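Local coordinates for putative fructosamine-3-kinase (Thermobifida fusca YX, PDB 3F7W), which probably acts as a kinase of the fructosamine kinase family, whose fold is related to that of the protein kinases, although its own substrate is not established, at residues M112-A122 and A214-L223; Y145-R156 and L257-C268. One frame throughout, in Å; residues are numbered along the deposited sequence. Where two conformers were deposited one is given.

Interaction 1. Residues M112-A122 and A214-L223; sequences MHLAGAESFGA and AHGGHREADL
His215 lays its CB against the carbonyl oxygen of Gly121, and next to it the two segments form a single antiparallel bridge. Gly216 and Gly121 make this hydrogen-bonded pair: Gly121 N reaches Gly216 O at 2.8 Å, in the carbonyl plane and on a lone pair, while the return bond from Gly216 N to Gly121 O tilts 22° out of that plane. The carbonyl oxygen of Ser119 occupies the space a CB on Gly216 would need, and lies 3.6 Å from Gly216 CA in a CA-H...O contact. At Gly217 the chain runs along the rim of the Phe120 ring, CD1 being 3.9 Å from Gly217 CA. His218 then caps helix 219-229, its ND1 accepting from Glu220 N.

In this bilobal, kinase-like fold, the start of that helix meets the end of helix 99-114. Arg219 sets its CB over one face of the His113 ring, 3.5 Å from ND1. With CG between the backbone N and the carbonyl carbon (chi1 63°), its extended chain carries the guanidinium to Glu186, Ala245 O and Pro246 O; Tyr241 OH bonds both Arg219 NH1 and His113 ND1. Asp222 takes the other ring nitrogen: His113 NE2 donates to Asp222 OD2 at 2.8 Å, nearly in the ring plane, but 25° out of the carboxylate plane on its anti side. The same oxygen accepts from His192 N, and OD1 from Gly193 N, recalling the aspartate that steadies the catalytic-loop backbone in protein kinases. Leu223 CD1 meets the ring edge, 3.9 Å from His113 CE1.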
loop_
_atom_site.group_PDB
_atom_site.type_symbol
_atom_site.label_atom_id
_atom_site.label_comp_id
_atom_site.label_asym_id
_atom_site.label_seq_id
_atom_site.Cartn_x
_atom_site.Cartn_y
_atom_site.Cartn_z
HETATM N N MSE A 112 -4.199 10.100 8.911
HETATM C CA MSE A 112 -3.534 8.802 8.871
HETATM C C MSE A 112 -2.021 9.024 8.785
HETATM O O MSE A 112 -1.281 8.511 9.624
HETATM C CB MSE A 112 -3.986 7.951 7.670
HETATM C CG MSE A 112 -3.296 6.596 7.574
HETATM SE SE MSE A 112 -3.948 5.612 6.043
HETATM C CE MSE A 112 -2.685 6.425 4.791
ATOM N N HIS A 113 -1.580 9.793 7.799
ATOM C CA HIS A 113 -0.150 10.078 7.628
ATOM C C HIS A 113 0.483 10.756 8.853
ATOM O O HIS A 113 1.578 10.384 9.293
ATOM C CB HIS A 113 0.075 10.970 6.423
ATOM C CG HIS A 113 -0.118 10.281 5.108
ATOM N ND1 HIS A 113 -0.260 10.972 3.930
ATOM C CD2 HIS A 113 -0.158 8.966 4.785
ATOM C CE1 HIS A 113 -0.361 10.115 2.932
ATOM N NE2 HIS A 113 -0.345 8.888 3.428
ATOM N N LEU A 114 -0.212 11.747 9.394
ATOM C CA LEU A 114 0.330 12.573 10.482
ATOM C C LEU A 114 0.306 11.918 11.866
ATOM O O LEU A 114 0.838 12.480 12.827
ATOM C CB LEU A 114 -0.346 13.950 10.478
ATOM C CG LEU A 114 0.371 15.004 9.597
ATOM C CD1 LEU A 114 0.703 14.515 8.175
ATOM C CD2 LEU A 114 -0.464 16.247 9.514
ATOM N N ALA A 115 -0.295 10.745 11.983
ATOM C CA ALA A 115 -0.079 9.900 13.163
ATOM C C ALA A 115 1.431 9.700 13.360
ATOM O O ALA A 115 1.903 9.593 14.467
ATOM C CB ALA A 115 -0.809 8.574 12.993
ATOM N N GLY A 116 2.184 9.685 12.258
ATOM C CA GLY A 116 3.632 9.725 12.312
ATOM C C GLY A 116 4.287 8.415 12.708
ATOM O O GLY A 116 3.647 7.497 13.195
ATOM N N ALA A 117 5.586 8.326 12.494
ATOM C CA ALA A 117 6.320 7.111 12.775
ATOM C C ALA A 117 7.665 7.461 13.383
ATOM O O ALA A 117 8.193 8.544 13.165
ATOM C CB ALA A 117 6.491 6.311 11.506
ATOM N N GLU A 118 8.205 6.525 14.149
ATOM C CA GLU A 118 9.454 6.718 14.854
ATOM C C GLU A 118 10.603 6.743 13.852
ATOM O O GLU A 118 11.558 7.486 14.010
ATOM C CB GLU A 118 9.651 5.592 15.874
ATOM C CG GLU A 118 8.350 5.198 16.621
ATOM C CD GLU A 118 8.488 5.214 18.135
ATOM O OE1 GLU A 118 9.098 6.167 18.673
ATOM O OE2 GLU A 118 7.964 4.285 18.790
ATOM N N SER A 119 10.474 5.942 12.795
ATOM C CA SER A 119 11.491 5.854 11.759
ATOM C C SER A 119 10.833 5.463 10.442
ATOM O O SER A 119 9.638 5.157 10.395
ATOM C CB SER A 119 12.520 4.788 12.164
ATOM O OG SER A 119 11.960 3.487 12.016
ATOM N N PHE A 120 11.614 5.519 9.373
ATOM C CA PHE A 120 11.251 4.893 8.117
ATOM C C PHE A 120 11.323 3.377 8.309
ATOM O O PHE A 120 12.129 2.904 9.081
ATOM C CB PHE A 120 12.160 5.371 7.011
ATOM C CG PHE A 120 12.080 6.850 6.792
ATOM C CD1 PHE A 120 11.021 7.390 6.073
ATOM C CD2 PHE A 120 13.019 7.706 7.369
ATOM C CE1 PHE A 120 10.906 8.762 5.900
ATOM C CE2 PHE A 120 12.924 9.087 7.188
ATOM C CZ PHE A 120 11.867 9.616 6.456
ATOM N N GLY A 121 10.433 2.631 7.652
ATOM C CA GLY A 121 10.367 1.200 7.795
ATOM C C GLY A 121 9.347 0.786 8.841
ATOM O O GLY A 121 8.390 1.494 9.096
ATOM N N ALA A 122 9.578 -0.359 9.470
ATOM C CA ALA A 122 8.628 -0.927 10.432
ATOM C C ALA A 122 9.306 -1.993 11.286
ATOM O O ALA A 122 10.425 -2.397 10.987
ATOM C CB ALA A 122 7.384 -1.497 9.744
ATOM N N ALA A 214 2.084 -1.431 4.786
ATOM C CA ALA A 214 2.193 -0.264 5.640
ATOM C C ALA A 214 3.593 -0.131 6.241
ATOM O O ALA A 214 4.220 -1.116 6.643
ATOM C CB ALA A 214 1.110 -0.273 6.761
ATOM N N HIS A 215 4.077 1.111 6.297
ATOM C CA HIS A 215 5.346 1.388 6.944
ATOM C C HIS A 215 5.529 2.869 7.144
ATOM O O HIS A 215 4.710 3.675 6.664
ATOM C CB HIS A 215 6.523 0.808 6.119
ATOM C CG HIS A 215 6.619 1.322 4.705
ATOM N ND1 HIS A 215 5.812 0.847 3.697
ATOM C CD2 HIS A 215 7.430 2.243 4.127
ATOM C CE1 HIS A 215 6.129 1.429 2.555
ATOM N NE2 HIS A 215 7.117 2.274 2.777
ATOM N N GLY A 216 6.597 3.216 7.867
ATOM C CA GLY A 216 7.074 4.593 7.943
ATOM C C GLY A 216 7.715 4.953 6.625
ATOM O O GLY A 216 8.689 4.325 6.212
ATOM N N GLY A 217 7.154 5.955 5.959
ATOM C CA GLY A 217 7.554 6.307 4.586
ATOM C C GLY A 217 7.346 7.787 4.382
ATOM O O GLY A 217 6.889 8.489 5.297
ATOM N N HIS A 218 7.679 8.270 3.194
ATOM C CA HIS A 218 7.384 9.634 2.850
ATOM C C HIS A 218 5.923 9.710 2.468
ATOM O O HIS A 218 5.458 8.953 1.626
ATOM C CB HIS A 218 8.276 10.102 1.697
ATOM C CG HIS A 218 8.424 11.580 1.630
ATOM N ND1 HIS A 218 7.343 12.435 1.518
ATOM C CD2 HIS A 218 9.527 12.362 1.694
ATOM C CE1 HIS A 218 7.786 13.682 1.478
ATOM N NE2 HIS A 218 9.106 13.665 1.574
ATOM N N ARG A 219 5.195 10.637 3.075
ATOM C CA ARG A 219 3.758 10.761 2.782
ATOM C C ARG A 219 3.477 11.046 1.300
ATOM O O ARG A 219 2.446 10.658 0.794
ATOM C CB ARG A 219 3.107 11.808 3.674
ATOM C CG ARG A 219 3.609 13.240 3.524
ATOM C CD ARG A 219 3.459 14.007 4.864
ATOM N NE ARG A 219 3.717 15.446 4.744
ATOM C CZ ARG A 219 2.786 16.401 4.629
ATOM N NH1 ARG A 219 1.499 16.123 4.580
ATOM N NH2 ARG A 219 3.160 17.677 4.531
ATOM N N GLU A 220 4.411 11.716 0.610
ATOM C CA GLU A 220 4.292 11.940 -0.836
ATOM C C GLU A 220 4.164 10.640 -1.631
ATOM O O GLU A 220 3.562 10.646 -2.686
ATOM C CB GLU A 220 5.420 12.826 -1.368
ATOM C CG GLU A 220 5.294 14.316 -0.890
ATOM C CD GLU A 220 6.459 15.215 -1.302
ATOM O OE1 GLU A 220 7.104 14.975 -2.355
ATOM O OE2 GLU A 220 6.705 16.189 -0.576
ATOM N N ALA A 221 4.695 9.522 -1.105
ATOM C CA ALA A 221 4.587 8.221 -1.756
ATOM C C ALA A 221 3.138 7.860 -2.022
ATOM O O ALA A 221 2.778 7.481 -3.133
ATOM C CB ALA A 221 5.278 7.105 -0.913
ATOM N N ASP A 222 2.296 7.972 -1.004
ATOM C CA ASP A 222 0.889 7.543 -1.152
ATOM C C ASP A 222 0.161 8.416 -2.171
ATOM O O ASP A 222 -0.576 7.929 -3.021
ATOM C CB ASP A 222 0.148 7.596 0.203
ATOM C CG ASP A 222 0.367 6.328 1.087
ATOM O OD1 ASP A 222 0.993 5.328 0.662
ATOM O OD2 ASP A 222 -0.113 6.358 2.248
ATOM N N LEU A 223 0.380 9.723 -2.085
ATOM C CA LEU A 223 -0.252 10.659 -3.014
ATOM C C LEU A 223 0.260 10.461 -4.439
ATOM O O LEU A 223 -0.487 10.635 -5.396
ATOM C CB LEU A 223 -0.052 12.100 -2.545
ATOM C CG LEU A 223 -1.107 12.639 -1.558
ATOM C CD1 LEU A 223 -1.487 11.595 -0.539
ATOM C CD2 LEU A 223 -0.602 13.899 -0.886
#

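Interaction 2. Residues Y145-R156 and L257-C268; sequences YAEQRILPYLRR and LHQLHPLLVHVC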
loop_
_atom_site.group_PDB
_atom_site.type_symbol
_atom_site.label_atom_id
_atom_site.label_comp_id
_atom_site.label_asym_id
_atom_site.label_seq_id
_atom_site.Cartn_x
_atom_site.Cartn_y
_atom_site.Cartn_z
ATOM N N TYR A 145 15.099 4.997 0.857
ATOM C CA TYR A 145 14.434 4.821 -0.423
ATOM C C TYR A 145 15.355 4.100 -1.414
ATOM O O TYR A 145 14.972 3.094 -2.003
ATOM C CB TYR A 145 14.023 6.174 -0.973
ATOM C CG TYR A 145 13.065 6.113 -2.139
ATOM C CD1 TYR A 145 11.822 5.516 -2.004
ATOM C CD2 TYR A 145 13.382 6.694 -3.364
ATOM C CE1 TYR A 145 10.908 5.492 -3.074
ATOM C CE2 TYR A 145 12.481 6.679 -4.427
ATOM C CZ TYR A 145 11.244 6.066 -4.280
ATOM O OH TYR A 145 10.341 6.028 -5.323
ATOM N N ALA A 146 16.587 4.594 -1.548
ATOM C CA ALA A 146 17.563 3.996 -2.461
ATOM C C ALA A 146 17.798 2.521 -2.129
ATOM O O ALA A 146 17.624 1.651 -2.983
ATOM C CB ALA A 146 18.873 4.780 -2.461
ATOM N N GLU A 147 18.129 2.233 -0.878
ATOM C CA GLU A 147 18.648 0.920 -0.491
ATOM C C GLU A 147 17.548 -0.117 -0.237
ATOM O O GLU A 147 17.753 -1.317 -0.477
ATOM C CB GLU A 147 19.502 1.046 0.761
ATOM C CG GLU A 147 20.708 1.969 0.594
ATOM C CD GLU A 147 21.370 2.322 1.905
ATOM O OE1 GLU A 147 21.301 1.520 2.837
ATOM O OE2 GLU A 147 22.007 3.388 2.003
ATOM N N GLN A 148 16.402 0.354 0.238
ATOM C CA GLN A 148 15.274 -0.522 0.621
ATOM C C GLN A 148 14.020 -0.443 -0.262
ATOM O O GLN A 148 13.169 -1.342 -0.193
ATOM C CB GLN A 148 14.911 -0.269 2.098
ATOM C CG GLN A 148 16.094 -0.659 2.990
ATOM C CD GLN A 148 15.931 -0.353 4.472
ATOM O OE1 GLN A 148 16.928 -0.051 5.114
ATOM N NE2 GLN A 148 14.695 -0.465 5.031
ATOM N N ARG A 149 13.889 0.611 -1.074
ATOM C CA ARG A 149 12.723 0.762 -1.943
ATOM C C ARG A 149 13.024 0.734 -3.448
ATOM O O ARG A 149 12.122 0.444 -4.248
ATOM C CB ARG A 149 11.912 2.008 -1.556
ATOM C CG ARG A 149 11.247 1.926 -0.133
ATOM C CD ARG A 149 10.137 0.888 -0.099
ATOM N NE ARG A 149 9.555 0.678 1.212
ATOM C CZ ARG A 149 10.054 -0.134 2.147
ATOM N NH1 ARG A 149 11.185 -0.802 1.943
ATOM N NH2 ARG A 149 9.419 -0.277 3.302
ATOM N N ILE A 150 14.274 1.018 -3.832
ATOM C CA ILE A 150 14.651 1.070 -5.249
ATOM C C ILE A 150 15.582 -0.073 -5.635
ATOM O O ILE A 150 15.241 -0.874 -6.513
ATOM C CB ILE A 150 15.294 2.433 -5.638
ATOM C CG1 ILE A 150 14.311 3.590 -5.392
ATOM C CG2 ILE A 150 15.742 2.418 -7.143
ATOM C CD1 ILE A 150 13.005 3.480 -6.180
ATOM N N LEU A 151 16.753 -0.138 -5.006
ATOM C CA LEU A 151 17.809 -1.038 -5.489
ATOM C C LEU A 151 17.377 -2.516 -5.536
ATOM O O LEU A 151 17.650 -3.210 -6.521
ATOM C CB LEU A 151 19.107 -0.855 -4.688
ATOM C CG LEU A 151 19.924 0.397 -5.034
ATOM C CD1 LEU A 151 21.128 0.648 -4.077
ATOM C CD2 LEU A 151 20.424 0.307 -6.471
ATOM N N PRO A 152 16.726 -3.015 -4.477
ATOM C CA PRO A 152 16.356 -4.434 -4.521
ATOM C C PRO A 152 15.493 -4.831 -5.740
ATOM O O PRO A 152 15.746 -5.877 -6.353
ATOM C CB PRO A 152 15.659 -4.664 -3.164
ATOM C CG PRO A 152 16.165 -3.591 -2.289
ATOM C CD PRO A 152 16.361 -2.396 -3.194
ATOM N N TYR A 153 14.538 -3.983 -6.126
ATOM C CA TYR A 153 13.621 -4.282 -7.240
ATOM C C TYR A 153 14.299 -4.002 -8.582
ATOM O O TYR A 153 14.036 -4.679 -9.560
ATOM C CB TYR A 153 12.317 -3.466 -7.099
ATOM C CG TYR A 153 11.742 -3.691 -5.720
ATOM C CD1 TYR A 153 11.190 -4.929 -5.391
ATOM C CD2 TYR A 153 11.854 -2.739 -4.720
ATOM C CE1 TYR A 153 10.715 -5.191 -4.108
ATOM C CE2 TYR A 153 11.371 -2.985 -3.416
ATOM C CZ TYR A 153 10.821 -4.231 -3.130
ATOM O OH TYR A 153 10.375 -4.545 -1.875
ATOM N N LEU A 154 15.155 -2.990 -8.615
ATOM C CA LEU A 154 15.979 -2.722 -9.806
ATOM C C LEU A 154 16.864 -3.928 -10.162
ATOM O O LEU A 154 16.897 -4.373 -11.321
ATOM C CB LEU A 154 16.829 -1.469 -9.595
ATOM C CG LEU A 154 17.695 -0.993 -10.776
ATOM C CD1 LEU A 154 16.767 -0.536 -11.927
ATOM C CD2 LEU A 154 18.606 0.163 -10.314
ATOM N N ARG A 155 17.567 -4.462 -9.164
ATOM C CA ARG A 155 18.429 -5.621 -9.371
ATOM C C ARG A 155 17.621 -6.847 -9.772
ATOM O O ARG A 155 18.023 -7.595 -10.659
ATOM C CB ARG A 155 19.260 -5.939 -8.120
ATOM C CG ARG A 155 20.149 -4.792 -7.627
ATOM C CD ARG A 155 21.291 -4.475 -8.576
ATOM N NE ARG A 155 22.023 -3.287 -8.128
ATOM C CZ ARG A 155 22.281 -2.208 -8.864
ATOM N NH1 ARG A 155 21.903 -2.129 -10.130
ATOM N NH2 ARG A 155 22.958 -1.202 -8.321
ATOM N N ARG A 156 16.473 -7.042 -9.135
ATOM C CA ARG A 156 15.628 -8.184 -9.453
ATOM C C ARG A 156 15.129 -8.121 -10.906
ATOM O O ARG A 156 15.194 -9.111 -11.624
ATOM C CB ARG A 156 14.441 -8.256 -8.494
ATOM C CG ARG A 156 13.641 -9.500 -8.674
ATOM C CD ARG A 156 12.438 -9.521 -7.769
ATOM N NE ARG A 156 11.651 -10.697 -8.084
ATOM C CZ ARG A 156 11.890 -11.916 -7.603
ATOM N NH1 ARG A 156 12.899 -12.133 -6.771
ATOM N NH2 ARG A 156 11.111 -12.927 -7.968
ATOM N N LEU A 257 9.637 10.957 -8.850
ATOM C CA LEU A 257 10.620 10.374 -7.934
ATOM C C LEU A 257 9.956 9.328 -7.077
ATOM O O LEU A 257 10.448 8.205 -6.947
ATOM C CB LEU A 257 11.249 11.459 -7.051
ATOM C CG LEU A 257 12.221 10.999 -5.957
ATOM C CD1 LEU A 257 13.449 10.360 -6.551
ATOM C CD2 LEU A 257 12.579 12.187 -5.045
ATOM N N HIS A 258 8.812 9.703 -6.510
ATOM C CA HIS A 258 8.064 8.821 -5.613
ATOM C C HIS A 258 7.325 7.668 -6.282
ATOM O O HIS A 258 6.845 6.768 -5.584
ATOM C CB HIS A 258 7.089 9.630 -4.770
ATOM C CG HIS A 258 7.768 10.484 -3.752
ATOM N ND1 HIS A 258 8.353 9.960 -2.623
ATOM C CD2 HIS A 258 7.982 11.820 -3.703
ATOM C CE1 HIS A 258 8.896 10.932 -1.919
ATOM N NE2 HIS A 258 8.690 12.073 -2.554
ATOM N N GLN A 259 7.225 7.716 -7.611
ATOM C CA GLN A 259 6.618 6.669 -8.399
ATOM C C GLN A 259 7.615 5.597 -8.841
ATOM O O GLN A 259 7.216 4.559 -9.368
ATOM C CB GLN A 259 5.928 7.283 -9.632
ATOM C CG GLN A 259 4.698 8.113 -9.259
ATOM C CD GLN A 259 4.028 8.833 -10.414
ATOM O OE1 GLN A 259 4.650 9.098 -11.445
ATOM N NE2 GLN A 259 2.762 9.213 -10.219
ATOM N N LEU A 260 8.900 5.824 -8.614
ATOM C CA LEU A 260 9.910 4.870 -9.064
ATOM C C LEU A 260 9.808 3.530 -8.341
ATOM O O LEU A 260 9.900 2.478 -8.974
ATOM C CB LEU A 260 11.319 5.464 -8.950
ATOM C CG LEU A 260 11.583 6.664 -9.879
ATOM C CD1 LEU A 260 12.996 7.222 -9.636
ATOM C CD2 LEU A 260 11.380 6.326 -11.358
ATOM N N HIS A 261 9.568 3.566 -7.030
ATOM C CA HIS A 261 9.444 2.325 -6.257
ATOM C C HIS A 261 8.292 1.460 -6.800
ATOM O O HIS A 261 8.527 0.319 -7.183
ATOM C CB HIS A 261 9.264 2.612 -4.751
ATOM C CG HIS A 261 8.742 1.442 -3.985
ATOM N ND1 HIS A 261 9.477 0.278 -3.812
ATOM C CD2 HIS A 261 7.552 1.239 -3.368
ATOM C CE1 HIS A 261 8.752 -0.587 -3.118
ATOM N NE2 HIS A 261 7.581 -0.032 -2.843
ATOM N N PRO A 262 7.039 1.989 -6.824
ATOM C CA PRO A 262 5.949 1.142 -7.336
ATOM C C PRO A 262 6.170 0.689 -8.742
ATOM O O PRO A 262 5.799 -0.438 -9.070
ATOM C CB PRO A 262 4.708 2.049 -7.255
ATOM C CG PRO A 262 5.219 3.416 -7.090
ATOM C CD PRO A 262 6.524 3.279 -6.355
ATOM N N LEU A 263 6.760 1.537 -9.593
ATOM C CA LEU A 263 6.980 1.119 -10.974
ATOM C C LEU A 263 7.974 -0.048 -11.119
ATOM O O LEU A 263 7.772 -0.956 -11.959
ATOM C CB LEU A 263 7.380 2.306 -11.874
ATOM C CG LEU A 263 6.183 3.223 -12.200
ATOM C CD1 LEU A 263 6.686 4.557 -12.797
ATOM C CD2 LEU A 263 5.112 2.513 -13.131
ATOM N N LEU A 264 9.035 -0.025 -10.323
ATOM C CA LEU A 264 9.974 -1.143 -10.278
ATOM C C LEU A 264 9.343 -2.439 -9.748
ATOM O O LEU A 264 9.621 -3.529 -10.262
ATOM C CB LEU A 264 11.204 -0.777 -9.453
ATOM C CG LEU A 264 12.150 0.200 -10.160
ATOM C CD1 LEU A 264 13.089 0.834 -9.121
ATOM C CD2 LEU A 264 12.962 -0.492 -11.294
ATOM N N VAL A 265 8.489 -2.313 -8.744
ATOM C CA VAL A 265 7.735 -3.468 -8.264
ATOM C C VAL A 265 6.854 -4.027 -9.379
ATOM O O VAL A 265 6.790 -5.235 -9.558
ATOM C CB VAL A 265 6.911 -3.121 -7.003
ATOM C CG1 VAL A 265 5.972 -4.297 -6.608
ATOM C CG2 VAL A 265 7.866 -2.797 -5.863
ATOM N N HIS A 266 6.210 -3.156 -10.152
ATOM C CA HIS A 266 5.311 -3.621 -11.223
ATOM C C HIS A 266 6.092 -4.363 -12.316
ATOM O O HIS A 266 5.655 -5.410 -12.820
ATOM C CB HIS A 266 4.485 -2.471 -11.787
ATOM C CG HIS A 266 3.684 -1.764 -10.744
ATOM N ND1 HIS A 266 3.179 -2.413 -9.630
ATOM C CD2 HIS A 266 3.320 -0.464 -10.621
ATOM C CE1 HIS A 266 2.564 -1.536 -8.857
ATOM N NE2 HIS A 266 2.613 -0.352 -9.444
ATOM N N VAL A 267 7.258 -3.830 -12.659
ATOM C CA VAL A 267 8.103 -4.462 -13.662
ATOM C C VAL A 267 8.534 -5.829 -13.124
ATOM O O VAL A 267 8.499 -6.828 -13.847
ATOM C CB VAL A 267 9.300 -3.587 -14.058
ATOM C CG1 VAL A 267 10.274 -4.387 -14.982
ATOM C CG2 VAL A 267 8.805 -2.367 -14.824
ATOM N N CYS A 268 8.852 -5.894 -11.834
ATOM C CA CYS A 268 9.185 -7.195 -11.219
ATOM C C CYS A 268 8.065 -8.210 -11.280
ATOM O O CYS A 268 8.294 -9.346 -11.655
ATOM C CB CYS A 268 9.623 -7.029 -9.771
ATOM S SG CYS A 268 11.286 -6.337 -9.621
HETATM O O HOH W 1 9.115 -10.678 -9.350
#
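Leu264 fills the middle of the seam between helices 141-159 and 251-270, whose segments run 25° from parallel with axes 8.8 Å apart. Its CD1 meets Ile150 CG2 at 3.7 Å, its CD2 touches Leu154 CD1, and its CB abuts Tyr153 CB. Tyr153 is a knob among His261, Leu264, Val265 and Cys268; Val265 CG2 stands over the centre of its ring, 3.9 Å from the centroid, and the Tyr153 hydroxyl continues to Pro132 O.

Farther out, His261 enters a hole formed by Tyr145, Arg149, Ile150 and Tyr153. Arg149 CD covers one face of the imidazole in a CH-pi contact. With CG of His261 anti to its N (chi1 163°), His261 ND1 points to Arg149 O, a 2.7 Å bond on a lone pair in the carbonyl plane. Tyr145 OH donates to Leu257 O at 2.7 Å and accepts from His261 N at 3.1 Å. A phenylalanine in place of Tyr145 would probably leave the buried His261 amide without its acceptor and take from Leu257 O one of its two donors. At the exposed end, a water joins Arg156 NE to Cys268 O, weakly on the second leg.

Both helices are kinked here, and each covers with a side chain a backbone group left over by the kink in the other: the His261 amide, and the carbonyl of Arg149, which Tyr153 N does not use.

How the interactions relate
The two interactions illustrate how a helical lobe is knit together by segments distant in sequence. Their centres lie about 17 Å apart and their segments alternate along the chain, 112-122, 145-156, 214-223 and then 257-268, so neither contact forms a self-contained unit. Interaction 1 joins the end of helix 99-114 and the loop after it to the start of helix 219-229 and the turn before it; interaction 2 pairs helices 141-159 and 251-270. They meet directly: His215 NE2 packs 3.3 Å from Arg149 NE, and the His218 and His258 rings touch. The helix pair thus adjoins the 214-218 turn, consistent with one continuous helical lobe, and none of the four segments contributes a strand to the five-stranded antiparallel sheet.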